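Long-range contacts in hemoglobin-like protein (PDB 4NK2), which binds heme b and, as a group II truncated hemoglobin, probably binds oxygen at the heme iron: residues E60-K65 / V148-S153; A122-V127 / I167-R172; I136-Y141 / E157-I162. One frame throughout, in Å; residues are numbered along the deposited sequence.

Interaction 1. Residues E60-K65 / V148-S153; sequences EELLRK and VHFPLS
Leu62 meets Val148 and Pro151 with different branches. Its CD2 lies 3.7 Å from Val148 CG2, where the two side chains cross at a slant. Its CD1 reaches the ring of Pro151 tip to tip, 3.7 Å from Pro151 CD. The first torsion of Leu62 is -149°, well off a staggered value, and with CG turned this way the fork spans the loop and puts one methyl on each residue. Val148 CG1 lies beside Lys65 CG at 4.2 Å.

The next residue, Leu63, touches Phe150. Leu63 CD2 comes in at the ring edge, near the ring plane, 3.5 Å from Phe150 CE1. Phe150 holds CG anti to its backbone N (chi1 -158°), which sends the ring inward, where it also packs on Val54 and Leu66 of helix 53-75. Pro151 CD covers part of one face of that ring.

The contact joins helix 53-75 of the globin fold to the loop between helices 131-147 and 155-165. Helix 131-147 is closed here by a Schellman motif, with His149 at positive phi. Replacing Leu62 by an alanine would probably leave Val148 CG2 and the Pro151 ring without their apolar partner and open a gap beneath the loop.

At the solvent side the fully extended Lys65 reaches a water. Lys65 NZ gives it a hydrogen bond of 3.0 Å, and the water makes a weak one to Val148 O. This water therefore links the lysine to the backbone at the start of the loop.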
loop_
_atom_site.group_PDB
_atom_site.type_symbol
_atom_site.label_atom_id
_atom_site.label_comp_id
_atom_site.label_asym_id
_atom_site.label_seq_id
_atom_site.Cartn_x
_atom_site.Cartn_y
_atom_site.Cartn_z
ATOM N N GLU A 60 11.788 -14.125 30.104
ATOM C CA GLU A 60 10.788 -13.082 29.971
ATOM C C GLU A 60 11.333 -11.684 30.232
ATOM O O GLU A 60 11.090 -10.785 29.467
ATOM C CB GLU A 60 9.587 -13.358 30.869
ATOM C CG GLU A 60 8.587 -12.245 30.868
ATOM C CD GLU A 60 7.269 -12.610 31.506
ATOM O OE1 GLU A 60 7.021 -13.790 31.758
ATOM O OE2 GLU A 60 6.480 -11.705 31.759
ATOM N N GLU A 61 12.057 -11.494 31.322
ATOM C CA GLU A 61 12.648 -10.205 31.661
ATOM C C GLU A 61 13.406 -9.556 30.505
ATOM O O GLU A 61 13.180 -8.417 30.168
ATOM C CB GLU A 61 13.595 -10.390 32.843
ATOM C CG GLU A 61 13.855 -9.164 33.679
ATOM C CD GLU A 61 14.809 -9.432 34.840
ATOM O OE1 GLU A 61 14.348 -9.696 35.963
ATOM O OE2 GLU A 61 16.027 -9.375 34.625
ATOM N N LEU A 62 14.320 -10.301 29.909
ATOM C CA LEU A 62 15.153 -9.782 28.823
ATOM C C LEU A 62 14.305 -9.431 27.610
ATOM O O LEU A 62 14.547 -8.424 26.944
ATOM C CB LEU A 62 16.183 -10.834 28.407
ATOM C CG LEU A 62 17.536 -10.347 27.884
ATOM C CD1 LEU A 62 18.222 -11.393 27.031
ATOM C CD2 LEU A 62 17.391 -9.082 27.118
ATOM N N LEU A 63 13.327 -10.272 27.294
ATOM C CA LEU A 63 12.458 -9.966 26.155
ATOM C C LEU A 63 11.677 -8.684 26.403
ATOM O O LEU A 63 11.456 -7.891 25.478
ATOM C CB LEU A 63 11.525 -11.143 25.847
ATOM C CG LEU A 63 12.246 -12.388 25.306
ATOM C CD1 LEU A 63 11.321 -13.592 25.259
ATOM C CD2 LEU A 63 12.799 -12.092 23.917
ATOM N N ARG A 64 11.255 -8.446 27.637
ATOM C CA ARG A 64 10.502 -7.215 27.881
ATOM C C ARG A 64 11.439 -6.004 27.806
ATOM O O ARG A 64 11.053 -4.924 27.344
ATOM C CB ARG A 64 9.749 -7.270 29.223
ATOM C CG ARG A 64 8.731 -8.416 29.318
ATOM C CD ARG A 64 7.799 -8.273 30.519
ATOM N NE ARG A 64 6.742 -9.280 30.458
ATOM C CZ ARG A 64 5.594 -9.116 29.803
ATOM N NH1 ARG A 64 5.343 -7.980 29.159
ATOM N NH2 ARG A 64 4.696 -10.093 29.779
ATOM N N LYS A 65 12.685 -6.189 28.232
ATOM C CA LYS A 65 13.649 -5.093 28.192
ATOM C C LYS A 65 14.028 -4.778 26.756
ATOM O O LYS A 65 14.186 -3.607 26.386
ATOM C CB LYS A 65 14.902 -5.434 28.994
ATOM C CG LYS A 65 15.944 -4.320 28.985
ATOM C CD LYS A 65 17.228 -4.756 29.740
ATOM C CE LYS A 65 18.272 -3.656 29.659
ATOM N NZ LYS A 65 19.419 -3.900 30.571
ATOM N N VAL A 148 21.029 -4.834 24.474
ATOM C CA VAL A 148 20.590 -5.631 25.615
ATOM C C VAL A 148 21.300 -6.989 25.666
ATOM O O VAL A 148 20.974 -7.835 26.500
ATOM C CB VAL A 148 19.056 -5.870 25.613
ATOM C CG1 VAL A 148 18.301 -4.549 25.494
ATOM C CG2 VAL A 148 18.659 -6.809 24.471
ATOM N N HIS A 149 22.258 -7.196 24.771
ATOM C CA HIS A 149 23.032 -8.438 24.750
ATOM C C HIS A 149 22.136 -9.668 24.602
ATOM O O HIS A 149 22.277 -10.664 25.332
ATOM C CB HIS A 149 23.911 -8.542 26.012
ATOM C CG HIS A 149 24.573 -7.249 26.380
ATOM N ND1 HIS A 149 25.337 -6.526 25.487
ATOM C CD2 HIS A 149 24.562 -6.534 27.531
ATOM C CE1 HIS A 149 25.769 -5.421 26.073
ATOM N NE2 HIS A 149 25.324 -5.410 27.319
ATOM N N PHE A 150 21.210 -9.594 23.649
ATOM C CA PHE A 150 20.380 -10.740 23.310
ATOM C C PHE A 150 21.296 -11.937 23.049
ATOM O O PHE A 150 22.308 -11.812 22.359
ATOM C CB PHE A 150 19.552 -10.428 22.069
ATOM C CG PHE A 150 18.329 -11.274 21.935
ATOM C CD1 PHE A 150 17.196 -10.992 22.697
ATOM C CD2 PHE A 150 18.297 -12.338 21.035
ATOM C CE1 PHE A 150 16.052 -11.763 22.572
ATOM C CE2 PHE A 150 17.155 -13.113 20.895
ATOM C CZ PHE A 150 16.026 -12.829 21.664
ATOM N N PRO A 151 20.941 -13.104 23.602
ATOM C CA PRO A 151 21.832 -14.275 23.557
ATOM C C PRO A 151 22.212 -14.644 22.121
ATOM O O PRO A 151 21.347 -14.747 21.240
ATOM C CB PRO A 151 20.989 -15.383 24.194
ATOM C CG PRO A 151 19.960 -14.649 25.043
ATOM C CD PRO A 151 19.667 -13.383 24.292
ATOM N N LEU A 152 23.502 -14.854 21.878
ATOM C CA LEU A 152 23.967 -15.044 20.509
ATOM C C LEU A 152 23.381 -16.301 19.862
ATOM O O LEU A 152 23.276 -16.381 18.638
ATOM C CB LEU A 152 25.504 -15.070 20.465
ATOM C CG LEU A 152 26.200 -13.747 20.814
ATOM C CD1 LEU A 152 27.715 -13.937 20.945
ATOM C CD2 LEU A 152 25.889 -12.657 19.777
ATOM N N SER A 153 22.990 -17.274 20.679
ATOM C CA SER A 153 22.497 -18.554 20.164
ATOM C C SER A 153 21.166 -18.422 19.422
ATOM O O SER A 153 20.850 -19.233 18.545
ATOM C CB SER A 153 22.316 -19.550 21.302
ATOM O OG SER A 153 21.360 -19.069 22.235
HETATM O O HOH W 1 20.534 -6.501 29.527
#

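Interaction 2. Residues A122-V127 / I167-R172; sequences ARHFSV and IRMINR. With HEM (protoporphyrin IX containing Fe), chain C.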
loop_
_atom_site.group_PDB
_atom_site.type_symbol
_atom_site.label_atom_id
_atom_site.label_comp_id
_atom_site.label_asym_id
_atom_site.label_seq_id
_atom_site.Cartn_x
_atom_site.Cartn_y
_atom_site.Cartn_z
ATOM N N ALA A 122 -3.469 -6.355 9.918
ATOM C CA ALA A 122 -4.731 -5.614 10.026
ATOM C C ALA A 122 -4.678 -4.584 11.156
ATOM O O ALA A 122 -5.135 -3.435 11.012
ATOM C CB ALA A 122 -5.888 -6.587 10.236
ATOM N N ARG A 123 -4.139 -4.992 12.298
ATOM C CA ARG A 123 -3.997 -4.064 13.419
ATOM C C ARG A 123 -3.130 -2.866 13.015
ATOM O O ARG A 123 -3.372 -1.744 13.477
ATOM C CB ARG A 123 -3.425 -4.768 14.665
ATOM C CG ARG A 123 -4.384 -5.767 15.326
ATOM C CD ARG A 123 -3.765 -6.421 16.578
ATOM N NE ARG A 123 -4.584 -7.513 17.125
ATOM C CZ ARG A 123 -5.466 -7.371 18.116
ATOM N NH1 ARG A 123 -5.660 -6.176 18.664
ATOM N NH2 ARG A 123 -6.154 -8.423 18.567
ATOM N N HIS A 124 -2.161 -3.072 12.136
ATOM C CA HIS A 124 -1.271 -1.991 11.736
ATOM C C HIS A 124 -1.836 -1.042 10.667
ATOM O O HIS A 124 -1.227 -0.038 10.383
ATOM C CB HIS A 124 0.117 -2.515 11.336
ATOM C CG HIS A 124 1.015 -2.814 12.499
ATOM N ND1 HIS A 124 0.938 -3.983 13.214
ATOM C CD2 HIS A 124 2.009 -2.096 13.069
ATOM C CE1 HIS A 124 1.840 -3.971 14.174
ATOM N NE2 HIS A 124 2.508 -2.838 14.106
ATOM N N PHE A 125 -2.996 -1.350 10.093
ATOM C CA PHE A 125 -3.642 -0.419 9.163
ATOM C C PHE A 125 -3.876 0.938 9.846
ATOM O O PHE A 125 -4.001 1.953 9.171
ATOM C CB PHE A 125 -4.974 -0.973 8.633
ATOM C CG PHE A 125 -4.828 -2.090 7.619
ATOM C CD1 PHE A 125 -3.776 -2.104 6.711
ATOM C CD2 PHE A 125 -5.768 -3.121 7.574
ATOM C CE1 PHE A 125 -3.651 -3.142 5.779
ATOM C CE2 PHE A 125 -5.651 -4.164 6.643
ATOM C CZ PHE A 125 -4.596 -4.173 5.749
ATOM N N SER A 126 -3.921 0.946 11.178
ATOM C CA SER A 126 -4.158 2.170 11.957
ATOM C C SER A 126 -2.978 3.151 11.939
ATOM O O SER A 126 -3.032 4.206 12.576
ATOM C CB SER A 126 -4.472 1.803 13.413
ATOM O OG SER A 126 -5.566 0.904 13.494
ATOM N N VAL A 127 -1.915 2.801 11.237
ATOM C CA VAL A 127 -0.751 3.663 11.152
ATOM C C VAL A 127 -0.121 3.546 9.782
ATOM O O VAL A 127 -0.033 2.474 9.232
ATOM C CB VAL A 127 0.265 3.366 12.272
ATOM C CG1 VAL A 127 0.579 1.920 12.336
ATOM C CG2 VAL A 127 1.515 4.165 12.094
ATOM N N ILE A 167 7.694 -7.144 6.806
ATOM C CA ILE A 167 7.295 -6.797 5.436
ATOM C C ILE A 167 5.766 -6.706 5.296
ATOM O O ILE A 167 5.253 -5.881 4.532
ATOM C CB ILE A 167 7.849 -7.796 4.419
ATOM C CG1 ILE A 167 9.386 -7.742 4.421
ATOM C CG2 ILE A 167 7.331 -7.472 3.041
ATOM C CD1 ILE A 167 10.030 -8.804 3.537
ATOM N N ARG A 168 5.045 -7.561 6.018
ATOM C CA ARG A 168 3.587 -7.608 5.929
ATOM C C ARG A 168 2.898 -6.471 6.652
ATOM O O ARG A 168 1.675 -6.334 6.571
ATOM C CB ARG A 168 3.076 -8.924 6.500
ATOM C CG ARG A 168 3.892 -10.098 6.046
ATOM C CD ARG A 168 3.195 -11.407 6.326
ATOM N NE ARG A 168 3.885 -12.483 5.623
ATOM C CZ ARG A 168 3.320 -13.630 5.273
ATOM N NH1 ARG A 168 2.045 -13.856 5.562
ATOM N NH2 ARG A 168 4.032 -14.540 4.628
ATOM N N MET A 169 3.658 -5.654 7.375
ATOM C CA MET A 169 3.037 -4.487 8.014
ATOM C C MET A 169 2.979 -3.293 7.058
ATOM O O MET A 169 2.250 -2.324 7.304
ATOM C CB MET A 169 3.803 -4.103 9.271
ATOM C CG MET A 169 4.012 -5.278 10.235
ATOM S SD MET A 169 2.440 -6.089 10.596
ATOM C CE MET A 169 3.127 -7.735 10.711
ATOM N N ILE A 170 3.760 -3.349 5.977
ATOM C CA ILE A 170 3.869 -2.197 5.074
ATOM C C ILE A 170 2.523 -1.980 4.384
ATOM O O ILE A 170 2.003 -2.886 3.716
ATOM C CB ILE A 170 4.944 -2.395 3.982
ATOM C CG1 ILE A 170 6.347 -2.454 4.606
ATOM C CG2 ILE A 170 4.862 -1.256 2.960
ATOM C CD1 ILE A 170 7.446 -2.782 3.598
ATOM N N ASN A 171 1.962 -0.791 4.547
ATOM C CA ASN A 171 0.649 -0.505 3.965
ATOM C C ASN A 171 0.620 0.750 3.094
ATOM O O ASN A 171 -0.422 1.097 2.507
ATOM C CB ASN A 171 -0.416 -0.436 5.061
ATOM C CG ASN A 171 -0.100 0.600 6.114
ATOM O OD1 ASN A 171 0.384 1.694 5.795
ATOM N ND2 ASN A 171 -0.366 0.267 7.383
ATOM N N ARG A 172 1.766 1.420 2.996
ATOM C CA ARG A 172 1.913 2.566 2.094
ATOM C C ARG A 172 3.079 2.294 1.158
ATOM O O ARG A 172 4.229 2.131 1.601
ATOM C CB ARG A 172 2.164 3.844 2.888
ATOM C CG ARG A 172 2.405 5.096 2.015
ATOM C CD ARG A 172 1.155 5.484 1.215
ATOM N NE ARG A 172 1.103 6.909 0.872
ATOM C CZ ARG A 172 1.521 7.422 -0.283
ATOM N NH1 ARG A 172 2.032 6.632 -1.228
ATOM N NH2 ARG A 172 1.414 8.728 -0.496
HETATM C CHA HEM C . 1.414 -1.522 17.420
HETATM C CHB HEM C . 4.493 0.752 14.463
HETATM C CHC HEM C . 5.986 -3.566 12.753
HETATM C CHD HEM C . 4.251 -5.449 16.902
HETATM C C1A HEM C . 2.031 -0.515 16.720
HETATM C C2A HEM C . 1.673 0.902 16.715
HETATM C C3A HEM C . 2.543 1.516 15.887
HETATM C C4A HEM C . 3.459 0.520 15.347
HETATM C CMA HEM C . 2.619 3.020 15.538
HETATM C CAA HEM C . 0.502 1.547 17.514
HETATM C CBA HEM C . -0.707 1.640 16.560
HETATM C CGA HEM C . -1.993 2.210 17.151
HETATM O O1A HEM C . -2.640 3.066 16.483
HETATM O O2A HEM C . -2.411 1.825 18.277
HETATM C C1B HEM C . 5.110 -0.191 13.656
HETATM C C2B HEM C . 5.915 0.058 12.471
HETATM C C3B HEM C . 6.328 -1.131 11.996
HETATM C C4B HEM C . 5.809 -2.188 12.859
HETATM C CMB HEM C . 6.263 1.433 11.864
HETATM C CAB HEM C . 7.206 -1.312 10.744
HETATM C CBB HEM C . 7.310 -2.521 10.179
HETATM C C1C HEM C . 5.695 -4.471 13.757
HETATM C C2C HEM C . 6.077 -5.875 13.831
HETATM C C3C HEM C . 5.584 -6.386 14.977
HETATM C C4C HEM C . 4.884 -5.328 15.680
HETATM C CMC HEM C . 6.884 -6.641 12.759
HETATM C CAC HEM C . 5.729 -7.826 15.522
HETATM C CBC HEM C . 6.692 -8.648 15.084
HETATM C C1D HEM C . 3.236 -4.648 17.371
HETATM C C2D HEM C . 2.234 -5.009 18.363
HETATM C C3D HEM C . 1.367 -3.770 18.521
HETATM C C4D HEM C . 1.911 -2.790 17.609
HETATM C CMD HEM C . 2.067 -6.342 19.133
HETATM C CAD HEM C . 0.135 -3.621 19.441
HETATM C CBD HEM C . -1.055 -4.227 18.692
HETATM C CGD HEM C . -2.270 -4.085 19.580
HETATM O O1D HEM C . -2.761 -2.941 19.736
HETATM O O2D HEM C . -2.736 -5.114 20.139
HETATM N NA HEM C . 3.115 -0.703 15.885
HETATM N NB HEM C . 5.081 -1.564 13.849
HETATM N NC HEM C . 4.975 -4.190 14.910
HETATM N ND HEM C . 3.008 -3.345 16.959
HETATM FE FE HEM C . 3.990 -2.484 15.332
#
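Asn171, His124 and Met169 carry most of this contact. Asn171 ND2 gives a hydrogen bond to Val127 O at 2.9 Å. The bond is nearly straight, with an N-H...O angle of 165°, and the acceptor lies in the amide plane. Asn171 CG stands between its backbone N and carbonyl carbon (chi1 57°), which turns the amide towards the type I turn from His124 to Val127. Asn171 ND2 is also 3.1 Å from His124 O. The other end of the amide is held too, since Asn171 OD1 accepts from the backbone N of Ile129. Both ends being bonded, the amide is likely to be fixed in rotation. Its CB lies at the edge of the Phe125 ring.

Met169 bends back at its second and third torsions. Its CG lies over one face of the His124 imidazole, and Met169 SD makes an oblique sulfur-aromatic contact with the ring, 3.7 Å from His124 ND1. The same CG packs 3.6 Å from HEM CHC, so Met169 fills the corner between histidine and porphyrin. His124 ND1 is hydrogen-bonded to Met120 O, which orients the ring, and His124 NE2 binds the heme iron at 2.0 Å. Val127 CG2 touches the heme methyl CMA.

Nearby, Arg172 NH2 of the second subunit is hydrogen-bonded to Phe125 O. The arrangement is the proximal side of a globin heme pocket, with the axial histidine of the iron hydrogen-bonded through ND1 to a backbone carbonyl.

Interaction 3. Residues I136-Y141 / E157-I162; sequences IWLACY and EFWQWI. With HEM (protoporphyrin IX containing Fe), chain C.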
loop_
_atom_site.group_PDB
_atom_site.type_symbol
_atom_site.label_atom_id
_atom_site.label_comp_id
_atom_site.label_asym_id
_atom_site.label_seq_id
_atom_site.Cartn_x
_atom_site.Cartn_y
_atom_site.Cartn_z
ATOM N N ILE A 136 13.661 1.736 9.136
ATOM C CA ILE A 136 14.020 2.424 10.377
ATOM C C ILE A 136 13.595 1.616 11.609
ATOM O O ILE A 136 14.353 1.493 12.565
ATOM C CB ILE A 136 13.412 3.845 10.434
ATOM C CG1 ILE A 136 14.078 4.763 9.397
ATOM C CG2 ILE A 136 13.552 4.429 11.835
ATOM C CD1 ILE A 136 13.331 6.106 9.229
ATOM N N TRP A 137 12.387 1.058 11.588
ATOM C CA TRP A 137 11.920 0.200 12.681
ATOM C C TRP A 137 12.893 -0.971 12.877
ATOM O O TRP A 137 13.243 -1.319 14.008
ATOM C CB TRP A 137 10.511 -0.300 12.347
ATOM C CG TRP A 137 9.779 -1.153 13.382
ATOM C CD1 TRP A 137 8.843 -0.728 14.290
ATOM C CD2 TRP A 137 9.856 -2.580 13.530
ATOM N NE1 TRP A 137 8.359 -1.797 15.012
ATOM C CE2 TRP A 137 8.965 -2.945 14.566
ATOM C CE3 TRP A 137 10.610 -3.579 12.901
ATOM C CZ2 TRP A 137 8.807 -4.266 14.985
ATOM C CZ3 TRP A 137 10.446 -4.896 13.310
ATOM C CH2 TRP A 137 9.559 -5.227 14.350
ATOM N N LEU A 138 13.342 -1.566 11.775
ATOM C CA LEU A 138 14.324 -2.657 11.836
ATOM C C LEU A 138 15.692 -2.225 12.365
ATOM O O LEU A 138 16.310 -2.944 13.160
ATOM C CB LEU A 138 14.481 -3.311 10.453
ATOM C CG LEU A 138 13.367 -4.287 10.064
ATOM C CD1 LEU A 138 13.571 -4.831 8.660
ATOM C CD2 LEU A 138 13.303 -5.457 11.067
ATOM N N ALA A 139 16.191 -1.071 11.930
ATOM C CA ALA A 139 17.510 -0.632 12.396
ATOM C C ALA A 139 17.466 -0.342 13.882
ATOM O O ALA A 139 18.448 -0.561 14.603
ATOM C CB ALA A 139 17.977 0.588 11.634
ATOM N N CYS A 140 16.332 0.176 14.342
ATOM C CA CYS A 140 16.138 0.381 15.768
ATOM C C CYS A 140 16.160 -0.946 16.517
ATOM O O CYS A 140 16.569 -0.996 17.679
ATOM C CB CYS A 140 14.812 1.091 16.043
ATOM S SG CYS A 140 14.841 2.845 15.593
ATOM N N TYR A 141 15.677 -2.009 15.880
ATOM C CA TYR A 141 15.638 -3.308 16.549
ATOM C C TYR A 141 17.026 -3.935 16.566
ATOM O O TYR A 141 17.434 -4.543 17.570
ATOM C CB TYR A 141 14.642 -4.238 15.864
ATOM C CG TYR A 141 13.650 -4.848 16.817
ATOM C CD1 TYR A 141 12.291 -4.800 16.549
ATOM C CD2 TYR A 141 14.073 -5.497 17.972
ATOM C CE1 TYR A 141 11.369 -5.367 17.403
ATOM C CE2 TYR A 141 13.152 -6.067 18.840
ATOM C CZ TYR A 141 11.801 -5.993 18.545
ATOM O OH TYR A 141 10.864 -6.552 19.397
ATOM N N GLU A 157 17.606 -16.390 14.776
ATOM C CA GLU A 157 16.218 -16.831 14.781
ATOM C C GLU A 157 15.250 -15.649 14.989
ATOM O O GLU A 157 14.253 -15.496 14.259
ATOM C CB GLU A 157 16.042 -17.865 15.896
ATOM C CG GLU A 157 14.790 -18.704 15.792
ATOM C CD GLU A 157 14.812 -19.897 16.730
ATOM O OE1 GLU A 157 13.723 -20.422 17.042
ATOM O OE2 GLU A 157 15.914 -20.321 17.144
ATOM N N PHE A 158 15.537 -14.825 15.993
ATOM C CA PHE A 158 14.717 -13.646 16.264
ATOM C C PHE A 158 14.753 -12.659 15.095
ATOM O O PHE A 158 13.711 -12.149 14.654
ATOM C CB PHE A 158 15.177 -12.954 17.552
ATOM C CG PHE A 158 14.242 -11.859 18.011
ATOM C CD1 PHE A 158 14.455 -10.537 17.632
ATOM C CD2 PHE A 158 13.123 -12.159 18.778
ATOM C CE1 PHE A 158 13.576 -9.527 18.035
ATOM C CE2 PHE A 158 12.236 -11.149 19.185
ATOM C CZ PHE A 158 12.472 -9.837 18.816
ATOM N N TRP A 159 15.953 -12.365 14.605
ATOM C CA TRP A 159 16.098 -11.397 13.521
ATOM C C TRP A 159 15.333 -11.817 12.269
ATOM O O TRP A 159 14.628 -11.007 11.659
ATOM C CB TRP A 159 17.574 -11.169 13.149
ATOM C CG TRP A 159 17.675 -10.199 12.001
ATOM C CD1 TRP A 159 17.871 -10.490 10.670
ATOM C CD2 TRP A 159 17.517 -8.779 12.082
ATOM N NE1 TRP A 159 17.865 -9.323 9.928
ATOM C CE2 TRP A 159 17.640 -8.263 10.771
ATOM C CE3 TRP A 159 17.282 -7.893 13.141
ATOM C CZ2 TRP A 159 17.546 -6.899 10.494
ATOM C CZ3 TRP A 159 17.192 -6.539 12.865
ATOM C CH2 TRP A 159 17.334 -6.055 11.552
ATOM N N GLN A 160 15.482 -13.060 11.853
ATOM C CA GLN A 160 14.848 -13.486 10.627
ATOM C C GLN A 160 13.332 -13.452 10.762
ATOM O O GLN A 160 12.627 -13.242 9.806
ATOM C CB GLN A 160 15.357 -14.853 10.187
ATOM C CG GLN A 160 14.720 -16.003 10.891
ATOM O OE1 GLN A 160 16.492 -17.373 10.023
ATOM N NE2 GLN A 160 14.768 -18.411 11.022
ATOM N N TRP A 161 12.846 -13.625 11.979
ATOM C CA TRP A 161 11.411 -13.467 12.227
ATOM C C TRP A 161 10.950 -12.034 11.977
ATOM O O TRP A 161 10.050 -11.797 11.167
ATOM C CB TRP A 161 11.037 -13.897 13.648
ATOM C CG TRP A 161 9.594 -13.583 13.992
ATOM C CD1 TRP A 161 8.486 -13.868 13.236
ATOM C CD2 TRP A 161 9.112 -12.932 15.180
ATOM N NE1 TRP A 161 7.345 -13.429 13.887
ATOM C CE2 TRP A 161 7.706 -12.850 15.076
ATOM C CE3 TRP A 161 9.739 -12.411 16.319
ATOM C CZ2 TRP A 161 6.914 -12.269 16.072
ATOM C CZ3 TRP A 161 8.959 -11.835 17.302
ATOM C CH2 TRP A 161 7.553 -11.771 17.173
ATOM N N ILE A 162 11.546 -11.062 12.656
ATOM C CA ILE A 162 11.056 -9.687 12.468
ATOM C C ILE A 162 11.398 -9.105 11.090
ATOM O O ILE A 162 10.634 -8.297 10.555
ATOM C CB ILE A 162 11.530 -8.716 13.583
ATOM C CG1 ILE A 162 13.063 -8.669 13.657
ATOM C CG2 ILE A 162 10.946 -9.124 14.918
ATOM C CD1 ILE A 162 13.600 -7.565 14.572
HETATM C CHA HEM C . 1.414 -1.522 17.420
HETATM C CHB HEM C . 4.493 0.752 14.463
HETATM C CHC HEM C . 5.986 -3.566 12.753
HETATM C CHD HEM C . 4.251 -5.449 16.902
HETATM C C1A HEM C . 2.031 -0.515 16.720
HETATM C C2A HEM C . 1.673 0.902 16.715
HETATM C C3A HEM C . 2.543 1.516 15.887
HETATM C C4A HEM C . 3.459 0.520 15.347
HETATM C CMA HEM C . 2.619 3.020 15.538
HETATM C CAA HEM C . 0.502 1.547 17.514
HETATM C CBA HEM C . -0.707 1.640 16.560
HETATM C CGA HEM C . -1.993 2.210 17.151
HETATM O O1A HEM C . -2.640 3.066 16.483
HETATM O O2A HEM C . -2.411 1.825 18.277
HETATM C C1B HEM C . 5.110 -0.191 13.656
HETATM C C2B HEM C . 5.915 0.058 12.471
HETATM C C3B HEM C . 6.328 -1.131 11.996
HETATM C C4B HEM C . 5.809 -2.188 12.859
HETATM C CMB HEM C . 6.263 1.433 11.864
HETATM C CAB HEM C . 7.206 -1.312 10.744
HETATM C CBB HEM C . 7.310 -2.521 10.179
HETATM C C1C HEM C . 5.695 -4.471 13.757
HETATM C C2C HEM C . 6.077 -5.875 13.831
HETATM C C3C HEM C . 5.584 -6.386 14.977
HETATM C C4C HEM C . 4.884 -5.328 15.680
HETATM C CMC HEM C . 6.884 -6.641 12.759
HETATM C CAC HEM C . 5.729 -7.826 15.522
HETATM C CBC HEM C . 6.692 -8.648 15.084
HETATM C C1D HEM C . 3.236 -4.648 17.371
HETATM C C2D HEM C . 2.234 -5.009 18.363
HETATM C C3D HEM C . 1.367 -3.770 18.521
HETATM C C4D HEM C . 1.911 -2.790 17.609
HETATM C CMD HEM C . 2.067 -6.342 19.133
HETATM C CAD HEM C . 0.135 -3.621 19.441
HETATM C CBD HEM C . -1.055 -4.227 18.692
HETATM C CGD HEM C . -2.270 -4.085 19.580
HETATM O O1D HEM C . -2.761 -2.941 19.736
HETATM O O2D HEM C . -2.736 -5.114 20.139
HETATM N NA HEM C . 3.115 -0.703 15.885
HETATM N NB HEM C . 5.081 -1.564 13.849
HETATM N NC HEM C . 4.975 -4.190 14.910
HETATM N ND HEM C . 3.008 -3.345 16.959
HETATM FE FE HEM C . 3.990 -2.484 15.332
#
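The heme pocket of this globin is walled on one side by Trp137, whose indole lies with one face over the porphyrin and its edge against Ile162. Trp137 CZ2 is 3.4 Å from HEM C1C. At the far rim of the indole, Trp137 CZ3 meets Ile162 CB at 4.0 Å, near the ring plane. Trp137 CG is anti to the backbone N (chi1 -177°), and this swings the indole over the heme. The edge of the Tyr141 ring, at CD1, stands over the rim of the opposite indole face, so the indole lies between tyrosine and heme.

Ile162 also serves Tyr141. Its CD1 sits over the Tyr141 ring in a CH-pi contact, 3.5 Å from Tyr141 CG. Phe158 turns its edge to the face of Tyr141 in an offset edge-to-face pair, with ring planes at 60° and Tyr141 CE2 3.6 Å from Phe158 CE1.

The two segments belong to helices 131-147 and 155-165, the antiparallel pair that corresponds to G and H of the globin fold. The axes of the two short segments come within 11.4 Å, with their directions 168° apart, a spacing filled by large side chains. Helix 53-75 packs beside them, with His70 stacked on Tyr141.

Leu138 and Ile162 lie alongside, running in opposite senses, with Leu138 CD2 4.1 Å from Ile162 CD1. The edge of the Trp159 ring meets the backbone of Leu138, with Trp159 CH2 3.6 Å from Leu138 O. Trp159 NE1 is hydrogen-bonded to Val182 O. Trp161 CZ2 touches the heme vinyl carbon CBC at 3.8 Å.

After strand 35-48 the chain enters helix 53-75, and interaction 1 closes a long loop from this helix to 148-153. Segment 122-127, with the iron-binding histidine, lies within that loop. Its partner 167-172 comes after it, so interactions 1 and 2 cross. They lie on opposite sides of the chain's centre, with centres 26 Å apart. Interaction 3 joins helices 131-147 and 155-165 and lies wholly between the two segments of interaction 2. It also crosses interaction 1, and the two touch where Phe150 packs on Phe158. Interactions 2 and 3 do not touch each other but both meet the heme.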